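Local coordinates for transcriptional regulator, crp family (Thermotoga maritima, PDB 1O5L), which probably binds DNA and regulates transcription as a member of the Crp family, with a beta-roll domain of the cyclic nucleotide-binding type, at residues G77-S82 with I101-F106. Sequence-based numbering, arbitrary orientation.
Sequences GFIFSS and IPKEVF
Lys-103, in the first turn of helix 103-112, runs alongside Ile-79 and Phe-80 of the loop 77-82, antiparallel to their side chains. The packing is closest along its methylenes: CD of Lys-103 lies 4.0 Å from CG2 of Ile-79 and equally near CE1 of Phe-80, which it meets obliquely. In Ile-79 a chi1 of -65° puts CG1 beside the backbone N and leaves the methyl CG2 anti to it, 3.6 Å above one face of the Phe-80 ring, toward its rim. Deeper in, Phe-80 and Phe-106 meet edge to edge, CZ to CD2 at 4.3 Å, and Phe-106 continues edge-to-face onto Phe-120. The contact joins a type I turn (Phe-78 to Ser-81) to the helix that follows strand 96-102 of the beta roll in the cyclic nucleotide-binding fold, while Phe-80 also packs on Leu-121 of the second subunit. The amine end is the more open, hydrated side. A bend at chi3 brings Lys-103 NZ to Ile-79 O at 3.1 Å, tilted 23° from the carbonyl plane; NZ also bonds weakly to Ile-40 O and to a water that donates to Ser-81 O. Replacing Lys-103 by an alanine would probably leave the Ile-79 carbonyl without this donor and open a gap beside the Phe-80 rim.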
# COMPACT_ATOMS: atom_id res chain seq x y z
N GLY A 77 5.30 -0.47 2.54
CA GLY A 77 3.91 -0.93 2.67
C GLY A 77 3.51 -1.59 3.99
O GLY A 77 2.33 -1.83 4.21
N PHE A 78 4.49 -1.88 4.85
CA PHE A 78 4.23 -2.58 6.12
C PHE A 78 4.27 -1.63 7.31
O PHE A 78 3.81 -1.98 8.41
CB PHE A 78 5.24 -3.74 6.30
CG PHE A 78 5.09 -4.84 5.27
CD1 PHE A 78 4.18 -5.87 5.47
CD2 PHE A 78 5.87 -4.86 4.13
CE1 PHE A 78 4.03 -6.90 4.51
CE2 PHE A 78 5.73 -5.89 3.16
CZ PHE A 78 4.82 -6.91 3.35
N ILE A 79 4.80 -0.42 7.10
CA ILE A 79 5.07 0.50 8.20
C ILE A 79 3.82 0.82 8.98
O ILE A 79 3.83 0.69 10.21
CB ILE A 79 5.76 1.80 7.70
CG1 ILE A 79 7.16 1.49 7.14
CG2 ILE A 79 5.90 2.82 8.83
CD1 ILE A 79 7.72 2.60 6.23
N PHE A 80 2.73 1.13 8.27
CA PHE A 80 1.50 1.64 8.89
C PHE A 80 0.36 0.62 9.05
O PHE A 80 -0.78 1.00 9.34
CB PHE A 80 1.05 2.94 8.18
CG PHE A 80 2.03 4.13 8.39
CD1 PHE A 80 2.04 4.83 9.60
CD2 PHE A 80 2.95 4.48 7.41
CE1 PHE A 80 2.95 5.89 9.82
CE2 PHE A 80 3.85 5.51 7.59
CZ PHE A 80 3.86 6.22 8.83
N SER A 81 0.64 -0.69 8.95
CA SER A 81 -0.40 -1.66 9.33
C SER A 81 -0.67 -1.68 10.84
O SER A 81 0.07 -1.09 11.64
CB SER A 81 -0.11 -3.08 8.83
OG SER A 81 1.19 -3.51 9.14
N SER A 82 -1.78 -2.30 11.21
CA SER A 82 -1.97 -2.79 12.58
C SER A 82 -0.87 -3.81 12.94
O SER A 82 -0.52 -4.68 12.14
CB SER A 82 -3.35 -3.42 12.68
OG SER A 82 -3.85 -3.59 11.36
N ILE A 101 13.99 7.35 11.08
CA ILE A 101 13.10 8.42 11.52
C ILE A 101 11.94 7.86 12.37
O ILE A 101 11.27 6.96 11.90
CB ILE A 101 12.49 9.16 10.28
CG1 ILE A 101 13.62 9.65 9.35
CG2 ILE A 101 11.61 10.30 10.72
CD1 ILE A 101 13.12 10.29 8.09
N PRO A 102 11.67 8.45 13.53
CA PRO A 102 10.50 8.06 14.34
C PRO A 102 9.20 8.19 13.55
O PRO A 102 8.98 9.17 12.82
CB PRO A 102 10.53 9.02 15.55
CG PRO A 102 11.92 9.59 15.60
CD PRO A 102 12.44 9.52 14.17
N LYS A 103 8.34 7.18 13.70
CA LYS A 103 7.10 7.11 12.94
C LYS A 103 6.25 8.39 13.04
O LYS A 103 5.66 8.82 12.05
CB LYS A 103 6.27 5.90 13.38
CG LYS A 103 6.15 4.84 12.31
CD LYS A 103 5.00 3.81 12.59
CE LYS A 103 5.54 2.44 12.89
NZ LYS A 103 4.43 1.48 13.17
N GLU A 104 6.15 8.94 14.25
CA GLU A 104 5.32 10.13 14.51
C GLU A 104 5.87 11.35 13.80
O GLU A 104 5.09 12.15 13.26
CB GLU A 104 5.19 10.44 16.01
CG GLU A 104 4.41 9.40 16.81
CD GLU A 104 2.98 9.14 16.29
OE1 GLU A 104 2.34 10.08 15.79
OE2 GLU A 104 2.50 7.98 16.39
N VAL A 105 7.20 11.49 13.82
CA VAL A 105 7.86 12.52 13.07
C VAL A 105 7.67 12.28 11.56
O VAL A 105 7.41 13.25 10.81
CB VAL A 105 9.35 12.60 13.43
CG1 VAL A 105 10.07 13.62 12.56
CG2 VAL A 105 9.54 12.96 14.92
N PHE A 106 7.78 11.02 11.10
CA PHE A 106 7.58 10.80 9.65
C PHE A 106 6.15 11.22 9.25
O PHE A 106 5.98 11.87 8.25
CB PHE A 106 7.88 9.36 9.22
CG PHE A 106 7.99 9.20 7.73
CD1 PHE A 106 9.11 9.67 7.04
CD2 PHE A 106 6.97 8.58 6.99
CE1 PHE A 106 9.21 9.54 5.63
CE2 PHE A 106 7.05 8.44 5.59
CZ PHE A 106 8.17 8.91 4.91
O HOH W 1 1.07 1.75 12.43